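Mitogen (Streptococcus dysgalactiae, PDB 2J4X) is a zinc-binding bacterial superantigen of the staphylococcal/streptococcal toxin family that probably acts as a toxin by stimulating T cells. Local coordinates at residues A[112-117]-A[201-206]; A[166-171]-A[178-183]; A[12-17]-A[143-148]; A[128-133]-A[194-199]. One frame throughout, in Å; residues are numbered along the deposited sequence.

Overall arrangement
Three of the four contacts belong wholly to the beta-grasp part of this superantigen, and interaction 3 brings the N-terminal segment 12-17 onto its helix 137-150. Interactions 1 and 2 lie about 10 Å apart, centre to centre, on one mixed sheet in which strands 199-206 and 166-172 are neighbours; together they supply all three protein ligands of the zinc ion. Interaction 4, about 20 Å from the centre of interaction 1, involves the outer strand 126-132. Along the chain, interaction 2 is nested inside interaction 4, and interaction 4 inside interaction 1, whereas interaction 3 crosses both 1 and 4. Last strand 199-206 thus pairs with early strand 104-114, and helix 137-150 packs against the sheet.

Interaction 1 of 4, residues A[112-117]-A[201-206]; sequences NIFGEQ and HFDVYL. With ZN (zinc ion), chain B.
Asn-112 and Phe-114 spend both of their backbone polar groups on the neighbouring strand 201-206, which runs in the same direction. Asn-112 N donates to Phe-202 O at 2.8 Å in an almost straight bond (172°), and Asn-112 O receives Val-204 N at 2.6 Å. Two residues further on, Phe-114 N gives its hydrogen to Val-204 O (2.8 Å) while Phe-114 O accepts from Leu-206 N (2.9 Å). The alternate residues turn their backbone groups to other partners: Ile-113 to Gln-123 at the end of helix 120-123, Asp-203 and Tyr-205 to Gly-169 and Tyr-167. This parallel pairing of strands 104-114 and 199-206 in the middle of the sheet is the hallmark of the beta-grasp fold. One face of it carries a metal site. His-201 NE2 lies 2.1 Å from the zinc ion and Asp-203 OD2 lies 2.2 Å from it, with His-171 as the third protein ligand. With its CG between the backbone N and carbonyl carbon (chi1 55°), His-201 turns its imidazole edge to Asp-203 OD1, which lies in the ring plane. That oxygen also meets the edge of the Phe-114 ring in its plane, 3.4 Å from Phe-114 CE1. Phe-114 and Tyr-205 lie side by side, their rings 26° from parallel but so displaced that little of one covers the other. On the other face Ile-113 CG2 rests on Leu-206 CD1 at 3.5 Å.

Interaction 2 of 4, residues A[166-171]-A[178-183]; sequences GYWGIH and KFTDLF. With ZN (zinc ion), chain B.
Tyr-167 drives its ring edge toward the face of Phe-179 in an offset edge-to-face pair, with planes 79° apart and Tyr-167 CE1 3.4 Å from Phe-179 CD2. Gly-169, on the same face of the two strands, has no side chain, and the Phe-179 ring lies close to its CA. On the other face Trp-168 and Thr-180 run side by side, Trp-168 NE1 coming within 3.5 Å of Thr-180 CB, while Leu-182 crosses the indole at about a right angle to set its CD2 3.4 Å from Trp-168 CD1. A chi1 of 69°, which tucks CG over the main chain, brings the indole here. Between the two faces the backbones are joined: Trp-168 and Thr-180 exchange a reciprocal pair of bonds, as do Ile-170 and Lys-178, and Leu-182 N adds one to Gly-166 O at 2.9 Å. Where the strand ends, Asp-181 OD1 accepts Phe-183 N at 3.0 Å, an Asx turn. Further out, Trp-168 NE1 donates to Asp-141 of helix 137-150, and the bent end of Lys-178 forms a salt bridge with Glu-192 and a cation-pi contact with Phe-137. His-171 ND1 binds the zinc ion at 2.2 Å, a site completed on the protein side by His-201 and Asp-203. The whole is an antiparallel beta hairpin at the margin of the beta-grasp sheet, with a zinc ligand near its turn.

Interaction 3 of 4, residues A[12-17]-A[143-148]; sequences NIYMKD and RLRKSL
Lys-146 NZ is gripped by two backbone carbonyls of segment 12-17, donating to Lys-16 O at 2.6 Å and to Tyr-14 O at 3.1 Å. The contact ties the N-terminal part of the chain, as helix 7-14 gives way to the strands of the OB fold, to helix 137-150, the helix that packs on the beta-grasp sheet. The lysine chain runs straight as far as CE and then turns at its last torsion (chi4 -76°), which swings the ammonium in between the two acceptors; their partial negative charge probably steadies it, and the carboxylate of Asp-17 stands nearby without touching. One helical residue back, Arg-145 reaches out extended across one face of Tyr-14, its guanidinium over the hydroxyl end, the guanidinium and ring planes 22° apart. The opposite ring face has Ile-13 CG2 on it, near the rim. The guanidinium is held in place by a salt bridge from its NE to Asp-141 and a hydrogen bond from NH1 to Thr-184 O, while the Tyr-14 hydroxyl pairs with that of Tyr-188. Over the ring centre, Arg-145 CD sits 3.4 Å from the Tyr-14 ring centroid in a CH-pi contact, with Arg-145 NH1 3.3 Å from Tyr-14 CE2.

Interaction 4 of 4, residues A[128-133]-A[194-199]; sequences ITFQNK and IDMSKV
The Phe-130 ring is sandwiched: the sulfur and methyl of Met-196 cover one face, and the guanidinium of Arg-143 makes a cation-pi contact on the other. Met-196 SD stands almost on the ring normal, 4.5 Å from the Phe-130 centroid, a Met-aromatic contact. The methyl group comes closer, with Met-196 CE 3.4 Å from Phe-130 CD1; bends at chi2 (-50°) and chi3 (-65°) fold it back over the ring. At the backbone, Met-196 N donates to Lys-133 O at 2.6 Å, fixing the start of the short 3-10 segment 196-198. The turn is braced from within by Asp-195 OD1, which takes Ser-197 OG at 2.6 Å and Ser-197 N at 3.1 Å from the same face of its carboxylate, the second bond making an Asx turn. Lys-133 runs beside Asp-195, and its NZ forms a long salt bridge to Asp-195 OD1 (3.9 Å); Lys-198 pairs with the other oxygen, OD2. Ile-140 of helix 137-150 touches both Phe-130 and Ile-194. Met-196 also packs on Ser-107 and Ile-109 of strand 104-114, so the turn before the last strand of the beta-grasp sheet packs on both outer strand 126-132 and its neighbour 104-114.

Interaction 1 of 4, residues A[112-117]-A[201-206]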
# COMPACT_ATOMS: atom_id res chain seq x y z
N ASN A 112 6.29 -9.83 -11.47
CA ASN A 112 6.23 -11.12 -12.16
C ASN A 112 4.99 -11.82 -11.65
O ASN A 112 4.87 -12.06 -10.45
CB ASN A 112 7.43 -11.99 -11.79
CG ASN A 112 8.74 -11.37 -12.18
OD1 ASN A 112 9.74 -11.52 -11.47
ND2 ASN A 112 8.75 -10.68 -13.32
N ILE A 113 4.09 -12.15 -12.57
CA ILE A 113 2.85 -12.82 -12.21
C ILE A 113 2.92 -14.29 -12.59
O ILE A 113 3.17 -14.63 -13.73
CB ILE A 113 1.66 -12.16 -12.89
CG1 ILE A 113 1.73 -10.65 -12.67
CG2 ILE A 113 0.39 -12.72 -12.31
CD1 ILE A 113 0.57 -9.90 -13.26
N PHE A 114 2.71 -15.16 -11.60
CA PHE A 114 2.76 -16.60 -11.78
C PHE A 114 1.43 -17.23 -11.51
O PHE A 114 0.72 -16.80 -10.60
CB PHE A 114 3.81 -17.22 -10.87
CG PHE A 114 5.20 -16.72 -11.13
CD1 PHE A 114 5.85 -15.91 -10.22
CD2 PHE A 114 5.85 -17.04 -12.32
CE1 PHE A 114 7.13 -15.42 -10.49
CE2 PHE A 114 7.12 -16.56 -12.60
CZ PHE A 114 7.76 -15.75 -11.68
N GLY A 115 1.09 -18.24 -12.30
CA GLY A 115 -0.18 -18.93 -12.16
C GLY A 115 -0.53 -19.72 -13.40
O GLY A 115 -0.27 -19.28 -14.54
N GLU A 116 -1.12 -20.89 -13.20
CA GLU A 116 -1.51 -21.77 -14.29
C GLU A 116 -2.10 -21.08 -15.52
O GLU A 116 -1.64 -21.33 -16.64
CB GLU A 116 -2.46 -22.87 -13.77
CG GLU A 116 -1.76 -23.96 -12.94
CD GLU A 116 -2.71 -25.05 -12.44
OE1 GLU A 116 -3.59 -25.48 -13.22
OE2 GLU A 116 -2.56 -25.48 -11.27
N GLN A 117 -3.09 -20.21 -15.35
CA GLN A 117 -3.69 -19.55 -16.51
C GLN A 117 -2.98 -18.27 -16.96
O GLN A 117 -3.49 -17.54 -17.81
CB GLN A 117 -5.18 -19.26 -16.25
N HIS A 201 12.80 -7.21 -7.48
CA HIS A 201 11.53 -7.23 -8.20
C HIS A 201 10.40 -7.68 -7.30
O HIS A 201 10.62 -7.97 -6.13
CB HIS A 201 11.60 -8.19 -9.38
CG HIS A 201 12.03 -9.57 -9.01
ND1 HIS A 201 13.34 -9.91 -8.76
CD2 HIS A 201 11.31 -10.71 -8.82
CE1 HIS A 201 13.42 -11.19 -8.45
NE2 HIS A 201 12.21 -11.70 -8.48
N PHE A 202 9.18 -7.72 -7.86
CA PHE A 202 8.00 -8.17 -7.11
C PHE A 202 7.51 -9.46 -7.74
O PHE A 202 7.48 -9.57 -8.97
CB PHE A 202 6.87 -7.13 -7.17
CG PHE A 202 7.22 -5.81 -6.55
CD1 PHE A 202 6.75 -4.62 -7.11
CD2 PHE A 202 8.04 -5.74 -5.42
CE1 PHE A 202 7.09 -3.38 -6.57
CE2 PHE A 202 8.39 -4.51 -4.87
CZ PHE A 202 7.92 -3.33 -5.44
N ASP A 203 7.13 -10.44 -6.91
CA ASP A 203 6.62 -11.73 -7.38
C ASP A 203 5.19 -11.95 -6.93
O ASP A 203 4.88 -11.86 -5.74
CB ASP A 203 7.47 -12.88 -6.87
CG ASP A 203 8.82 -12.97 -7.55
OD1 ASP A 203 8.87 -12.96 -8.81
OD2 ASP A 203 9.82 -13.07 -6.82
N VAL A 204 4.31 -12.26 -7.88
CA VAL A 204 2.91 -12.50 -7.57
C VAL A 204 2.61 -13.98 -7.76
O VAL A 204 2.87 -14.51 -8.83
CB VAL A 204 2.02 -11.66 -8.49
CG1 VAL A 204 0.57 -11.84 -8.11
CG2 VAL A 204 2.43 -10.20 -8.41
N TYR A 205 2.07 -14.65 -6.74
CA TYR A 205 1.76 -16.09 -6.81
C TYR A 205 0.29 -16.38 -6.77
O TYR A 205 -0.27 -16.61 -5.69
CB TYR A 205 2.45 -16.85 -5.69
CG TYR A 205 3.94 -16.73 -5.77
CD1 TYR A 205 4.63 -15.73 -5.07
CD2 TYR A 205 4.66 -17.58 -6.61
CE1 TYR A 205 6.00 -15.58 -5.22
CE2 TYR A 205 6.02 -17.43 -6.76
CZ TYR A 205 6.69 -16.44 -6.07
OH TYR A 205 8.04 -16.34 -6.24
N LEU A 206 -0.33 -16.40 -7.94
CA LEU A 206 -1.76 -16.65 -8.06
C LEU A 206 -2.18 -18.10 -7.81
O LEU A 206 -1.55 -19.04 -8.29
CB LEU A 206 -2.26 -16.17 -9.43
CG LEU A 206 -1.90 -14.71 -9.73
CD1 LEU A 206 -2.52 -14.29 -11.04
CD2 LEU A 206 -2.36 -13.81 -8.59
ZN ZN B . 11.84 -13.53 -7.51

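Interaction 2 of 4, residues A[166-171]-A[178-183]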
# COMPACT_ATOMS: atom_id res chain seq x y z
N GLY A 166 -4.07 -16.45 -3.02
CA GLY A 166 -2.74 -16.08 -3.47
C GLY A 166 -1.95 -15.14 -2.58
O GLY A 166 -2.44 -14.64 -1.58
N TYR A 167 -0.71 -14.89 -2.96
CA TYR A 167 0.16 -13.99 -2.20
C TYR A 167 1.25 -13.41 -3.12
O TYR A 167 1.40 -13.83 -4.26
CB TYR A 167 0.79 -14.75 -1.00
CG TYR A 167 1.77 -15.85 -1.36
CD1 TYR A 167 3.15 -15.64 -1.30
CD2 TYR A 167 1.32 -17.10 -1.77
CE1 TYR A 167 4.04 -16.64 -1.64
CE2 TYR A 167 2.21 -18.10 -2.12
CZ TYR A 167 3.56 -17.86 -2.05
OH TYR A 167 4.43 -18.86 -2.40
N TRP A 168 1.97 -12.41 -2.64
CA TRP A 168 3.02 -11.85 -3.45
C TRP A 168 4.19 -11.57 -2.55
O TRP A 168 4.09 -11.73 -1.34
CB TRP A 168 2.57 -10.56 -4.15
CG TRP A 168 2.37 -9.42 -3.22
CD1 TRP A 168 1.29 -9.20 -2.40
CD2 TRP A 168 3.27 -8.33 -3.01
NE1 TRP A 168 1.47 -8.03 -1.69
CE2 TRP A 168 2.67 -7.48 -2.04
CE3 TRP A 168 4.52 -7.99 -3.53
CZ2 TRP A 168 3.29 -6.30 -1.59
CZ3 TRP A 168 5.14 -6.82 -3.09
CH2 TRP A 168 4.52 -5.99 -2.13
N GLY A 169 5.29 -11.16 -3.14
CA GLY A 169 6.47 -10.84 -2.37
C GLY A 169 7.40 -9.81 -2.99
O GLY A 169 7.43 -9.61 -4.20
N ILE A 170 8.16 -9.15 -2.12
CA ILE A 170 9.15 -8.17 -2.53
C ILE A 170 10.41 -9.04 -2.55
O ILE A 170 10.81 -9.57 -1.50
CB ILE A 170 9.32 -7.07 -1.45
CG1 ILE A 170 8.02 -6.27 -1.36
CG2 ILE A 170 10.53 -6.19 -1.78
CD1 ILE A 170 7.95 -5.35 -0.17
N HIS A 171 10.99 -9.22 -3.72
CA HIS A 171 12.19 -10.04 -3.81
C HIS A 171 13.40 -9.14 -3.82
O HIS A 171 13.69 -8.45 -4.82
CB HIS A 171 12.19 -10.92 -5.06
CG HIS A 171 13.02 -12.16 -4.91
ND1 HIS A 171 12.65 -13.38 -5.45
CD2 HIS A 171 14.20 -12.38 -4.28
CE1 HIS A 171 13.56 -14.29 -5.15
NE2 HIS A 171 14.51 -13.71 -4.44
N LYS A 178 9.88 -10.77 1.13
CA LYS A 178 8.87 -10.38 2.10
C LYS A 178 7.56 -10.77 1.44
O LYS A 178 7.18 -10.19 0.42
CB LYS A 178 8.87 -8.89 2.39
CG LYS A 178 7.78 -8.49 3.38
CD LYS A 178 7.80 -7.00 3.63
CE LYS A 178 6.44 -6.47 4.03
NZ LYS A 178 6.03 -6.74 5.44
N PHE A 179 6.89 -11.76 2.01
CA PHE A 179 5.63 -12.28 1.47
C PHE A 179 4.38 -11.69 2.13
O PHE A 179 4.37 -11.43 3.34
CB PHE A 179 5.61 -13.80 1.61
CG PHE A 179 6.55 -14.53 0.67
CD1 PHE A 179 7.50 -15.42 1.17
CD2 PHE A 179 6.45 -14.36 -0.71
CE1 PHE A 179 8.34 -16.14 0.32
CE2 PHE A 179 7.28 -15.07 -1.58
CZ PHE A 179 8.23 -15.96 -1.06
N THR A 180 3.33 -11.51 1.33
CA THR A 180 2.07 -10.97 1.83
C THR A 180 0.89 -11.70 1.23
O THR A 180 0.86 -11.96 0.03
CB THR A 180 1.96 -9.46 1.51
OG1 THR A 180 3.05 -8.77 2.12
CG2 THR A 180 0.65 -8.89 2.04
N ASP A 181 -0.09 -12.04 2.06
CA ASP A 181 -1.28 -12.74 1.61
C ASP A 181 -2.17 -11.73 0.92
O ASP A 181 -2.55 -10.73 1.54
CB ASP A 181 -2.01 -13.35 2.81
CG ASP A 181 -3.05 -14.36 2.41
OD1 ASP A 181 -3.60 -14.25 1.31
OD2 ASP A 181 -3.34 -15.26 3.21
N LEU A 182 -2.48 -11.96 -0.35
CA LEU A 182 -3.32 -11.07 -1.16
C LEU A 182 -4.78 -11.06 -0.75
O LEU A 182 -5.55 -10.25 -1.25
CB LEU A 182 -3.25 -11.46 -2.63
CG LEU A 182 -2.03 -11.01 -3.44
CD1 LEU A 182 -2.10 -11.56 -4.88
CD2 LEU A 182 -1.98 -9.47 -3.43
N PHE A 183 -5.15 -11.98 0.13
CA PHE A 183 -6.51 -12.09 0.61
C PHE A 183 -6.65 -11.71 2.07
O PHE A 183 -7.54 -12.19 2.78
CB PHE A 183 -7.05 -13.51 0.35
CG PHE A 183 -7.44 -13.72 -1.09
CD1 PHE A 183 -6.47 -13.89 -2.07
CD2 PHE A 183 -8.77 -13.55 -1.49
CE1 PHE A 183 -6.81 -13.88 -3.42
CE2 PHE A 183 -9.11 -13.54 -2.84
CZ PHE A 183 -8.13 -13.70 -3.80
ZN ZN B . 11.84 -13.53 -7.51

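Interaction 3 of 4, residues A[12-17]-A[143-148]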
# COMPACT_ATOMS: atom_id res chain seq x y z
N ASN A 12 -13.85 -4.05 -1.91
CA ASN A 12 -14.37 -2.83 -1.30
C ASN A 12 -13.28 -2.01 -0.66
O ASN A 12 -13.27 -0.78 -0.75
CB ASN A 12 -15.40 -3.17 -0.24
CG ASN A 12 -16.11 -1.95 0.27
OD1 ASN A 12 -16.83 -1.31 -0.49
ND2 ASN A 12 -15.91 -1.61 1.54
N ILE A 13 -12.36 -2.70 -0.02
CA ILE A 13 -11.25 -2.07 0.64
C ILE A 13 -10.28 -1.43 -0.33
O ILE A 13 -10.00 -0.23 -0.22
CB ILE A 13 -10.47 -3.10 1.47
CG1 ILE A 13 -11.34 -3.62 2.60
CG2 ILE A 13 -9.17 -2.50 1.97
CD1 ILE A 13 -10.71 -4.76 3.33
N TYR A 14 -9.79 -2.20 -1.31
CA TYR A 14 -8.79 -1.67 -2.23
C TYR A 14 -9.25 -0.91 -3.44
O TYR A 14 -8.42 -0.46 -4.21
CB TYR A 14 -7.83 -2.79 -2.64
CG TYR A 14 -7.00 -3.29 -1.47
CD1 TYR A 14 -5.87 -2.58 -1.04
CD2 TYR A 14 -7.38 -4.44 -0.74
CE1 TYR A 14 -5.14 -2.98 0.09
CE2 TYR A 14 -6.66 -4.85 0.38
CZ TYR A 14 -5.55 -4.12 0.80
OH TYR A 14 -4.86 -4.48 1.92
N MET A 15 -10.55 -0.76 -3.63
CA MET A 15 -11.00 -0.00 -4.78
C MET A 15 -11.05 1.49 -4.40
O MET A 15 -11.08 2.37 -5.28
CB MET A 15 -12.39 -0.46 -5.22
CG MET A 15 -13.41 -0.43 -4.12
SD MET A 15 -15.12 -0.49 -4.71
CE MET A 15 -15.88 0.62 -3.46
N LYS A 16 -11.06 1.78 -3.11
CA LYS A 16 -11.10 3.16 -2.65
C LYS A 16 -9.90 3.99 -3.13
O LYS A 16 -8.87 3.45 -3.55
CB LYS A 16 -11.20 3.16 -1.13
CG LYS A 16 -12.54 2.66 -0.64
CD LYS A 16 -12.55 2.47 0.87
CE LYS A 16 -13.98 2.32 1.37
NZ LYS A 16 -14.80 1.66 0.33
N ASP A 17 -10.03 5.32 -3.07
CA ASP A 17 -8.95 6.20 -3.52
C ASP A 17 -7.88 6.30 -2.46
O ASP A 17 -8.05 5.81 -1.34
CB ASP A 17 -9.48 7.59 -3.84
CG ASP A 17 -10.67 7.56 -4.80
OD1 ASP A 17 -10.70 6.68 -5.69
OD2 ASP A 17 -11.57 8.41 -4.66
N ARG A 143 -0.77 -0.29 -4.55
CA ARG A 143 -0.61 -0.11 -5.99
C ARG A 143 -0.53 -1.49 -6.69
O ARG A 143 -1.06 -1.68 -7.81
CB ARG A 143 0.65 0.73 -6.27
CG ARG A 143 0.58 2.15 -5.74
CD ARG A 143 1.87 2.92 -6.02
NE ARG A 143 2.13 3.06 -7.45
CZ ARG A 143 3.25 3.57 -7.96
NH1 ARG A 143 4.20 3.99 -7.16
NH2 ARG A 143 3.41 3.68 -9.27
N LEU A 144 0.11 -2.46 -6.05
CA LEU A 144 0.24 -3.79 -6.64
C LEU A 144 -1.12 -4.43 -6.74
O LEU A 144 -1.44 -5.05 -7.75
CB LEU A 144 1.19 -4.68 -5.81
CG LEU A 144 1.43 -6.09 -6.38
CD1 LEU A 144 2.85 -6.55 -6.06
CD2 LEU A 144 0.41 -7.05 -5.82
N ARG A 145 -1.93 -4.29 -5.69
CA ARG A 145 -3.27 -4.89 -5.70
C ARG A 145 -4.16 -4.21 -6.73
O ARG A 145 -4.85 -4.90 -7.47
CB ARG A 145 -3.92 -4.81 -4.31
CG ARG A 145 -3.27 -5.72 -3.29
CD ARG A 145 -3.84 -5.52 -1.91
NE ARG A 145 -3.02 -6.17 -0.90
CZ ARG A 145 -3.45 -7.09 -0.03
NH1 ARG A 145 -4.71 -7.49 -0.04
NH2 ARG A 145 -2.61 -7.58 0.86
N LYS A 146 -4.13 -2.88 -6.79
CA LYS A 146 -4.94 -2.11 -7.75
C LYS A 146 -4.57 -2.46 -9.20
O LYS A 146 -5.44 -2.56 -10.06
CB LYS A 146 -4.78 -0.61 -7.49
CG LYS A 146 -5.63 -0.09 -6.35
CD LYS A 146 -5.36 1.40 -6.09
CE LYS A 146 -6.23 2.01 -5.00
NZ LYS A 146 -7.61 2.27 -5.46
N SER A 147 -3.29 -2.67 -9.45
CA SER A 147 -2.84 -3.05 -10.78
C SER A 147 -3.41 -4.45 -11.14
O SER A 147 -3.82 -4.71 -12.28
CB SER A 147 -1.30 -3.05 -10.80
OG SER A 147 -0.79 -3.70 -11.95
N LEU A 148 -3.45 -5.35 -10.16
CA LEU A 148 -3.98 -6.69 -10.37
C LEU A 148 -5.51 -6.65 -10.48
O LEU A 148 -6.11 -7.46 -11.17
CB LEU A 148 -3.57 -7.61 -9.21
CG LEU A 148 -2.11 -8.08 -9.11
CD1 LEU A 148 -1.88 -8.74 -7.77
CD2 LEU A 148 -1.79 -9.04 -10.24

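Interaction 4 of 4, residues A[128-133]-A[194-199]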
# COMPACT_ATOMS: atom_id res chain seq x y z
N ILE A 128 6.07 -1.23 -11.72
CA ILE A 128 5.53 -0.18 -10.84
C ILE A 128 6.70 0.77 -10.68
O ILE A 128 7.81 0.35 -10.35
CB ILE A 128 5.12 -0.68 -9.41
CG1 ILE A 128 4.04 -1.77 -9.50
CG2 ILE A 128 4.56 0.49 -8.60
CD1 ILE A 128 3.67 -2.38 -8.12
N THR A 129 6.45 2.04 -10.94
CA THR A 129 7.49 3.05 -10.83
C THR A 129 7.44 3.85 -9.52
O THR A 129 6.37 4.27 -9.07
CB THR A 129 7.41 4.03 -12.04
OG1 THR A 129 7.74 3.33 -13.26
CG2 THR A 129 8.37 5.19 -11.85
N PHE A 130 8.63 4.02 -8.91
CA PHE A 130 8.83 4.79 -7.66
C PHE A 130 9.92 5.85 -7.88
O PHE A 130 10.85 5.65 -8.65
CB PHE A 130 9.26 3.88 -6.50
CG PHE A 130 8.33 2.74 -6.26
CD1 PHE A 130 8.52 1.53 -6.91
CD2 PHE A 130 7.27 2.86 -5.38
CE1 PHE A 130 7.65 0.45 -6.69
CE2 PHE A 130 6.40 1.79 -5.15
CZ PHE A 130 6.60 0.59 -5.81
N GLN A 131 9.79 6.97 -7.18
CA GLN A 131 10.79 8.02 -7.33
C GLN A 131 11.50 8.42 -6.03
O GLN A 131 12.24 9.42 -6.02
CB GLN A 131 10.16 9.24 -8.00
CG GLN A 131 9.01 9.82 -7.26
CD GLN A 131 8.28 10.84 -8.08
OE1 GLN A 131 8.73 11.99 -8.22
NE2 GLN A 131 7.15 10.43 -8.66
N ASN A 132 11.28 7.64 -4.96
CA ASN A 132 11.93 7.84 -3.65
C ASN A 132 12.59 6.55 -3.22
O ASN A 132 12.08 5.45 -3.50
CB ASN A 132 10.91 8.27 -2.61
CG ASN A 132 10.47 9.68 -2.81
OD1 ASN A 132 11.30 10.59 -2.80
ND2 ASN A 132 9.16 9.89 -3.02
N LYS A 133 13.72 6.66 -2.54
CA LYS A 133 14.48 5.50 -2.08
C LYS A 133 13.67 4.74 -1.04
O LYS A 133 13.76 3.51 -0.92
CB LYS A 133 15.79 5.96 -1.46
CG LYS A 133 16.69 4.83 -0.99
CD LYS A 133 18.00 5.38 -0.47
CE LYS A 133 19.07 4.34 -0.63
NZ LYS A 133 19.18 3.95 -2.06
N ILE A 194 9.92 0.51 2.83
CA ILE A 194 10.79 -0.38 2.08
C ILE A 194 11.91 0.44 1.46
O ILE A 194 11.67 1.53 0.98
CB ILE A 194 9.99 -1.10 0.94
CG1 ILE A 194 8.77 -1.81 1.53
CG2 ILE A 194 10.88 -2.13 0.21
CD1 ILE A 194 9.10 -2.97 2.46
N ASP A 195 13.13 -0.07 1.50
CA ASP A 195 14.27 0.63 0.89
C ASP A 195 14.25 0.14 -0.54
O ASP A 195 14.63 -1.00 -0.81
CB ASP A 195 15.59 0.20 1.54
CG ASP A 195 16.79 1.03 1.06
OD1 ASP A 195 16.79 1.50 -0.11
OD2 ASP A 195 17.74 1.20 1.87
N MET A 196 13.82 0.99 -1.46
CA MET A 196 13.71 0.54 -2.83
C MET A 196 15.01 0.11 -3.50
O MET A 196 14.98 -0.72 -4.42
CB MET A 196 12.98 1.60 -3.67
CG MET A 196 11.52 1.86 -3.24
SD MET A 196 10.52 0.35 -3.07
CE MET A 196 10.48 -0.24 -4.73
N SER A 197 16.14 0.63 -3.02
CA SER A 197 17.44 0.28 -3.60
C SER A 197 17.84 -1.17 -3.35
O SER A 197 18.65 -1.72 -4.09
CB SER A 197 18.56 1.23 -3.10
OG SER A 197 18.79 1.10 -1.70
N LYS A 198 17.26 -1.80 -2.33
CA LYS A 198 17.57 -3.19 -2.02
C LYS A 198 16.58 -4.18 -2.65
O LYS A 198 16.74 -5.40 -2.54
CB LYS A 198 17.61 -3.38 -0.51
CG LYS A 198 18.60 -2.47 0.17
CD LYS A 198 18.44 -2.59 1.65
CE LYS A 198 19.12 -1.44 2.38
NZ LYS A 198 18.69 -1.37 3.82
N VAL A 199 15.57 -3.65 -3.33
CA VAL A 199 14.53 -4.44 -3.99
C VAL A 199 14.91 -4.80 -5.42
O VAL A 199 15.29 -3.94 -6.21
CB VAL A 199 13.16 -3.66 -4.03
CG1 VAL A 199 12.18 -4.38 -4.94
CG2 VAL A 199 12.57 -3.55 -2.62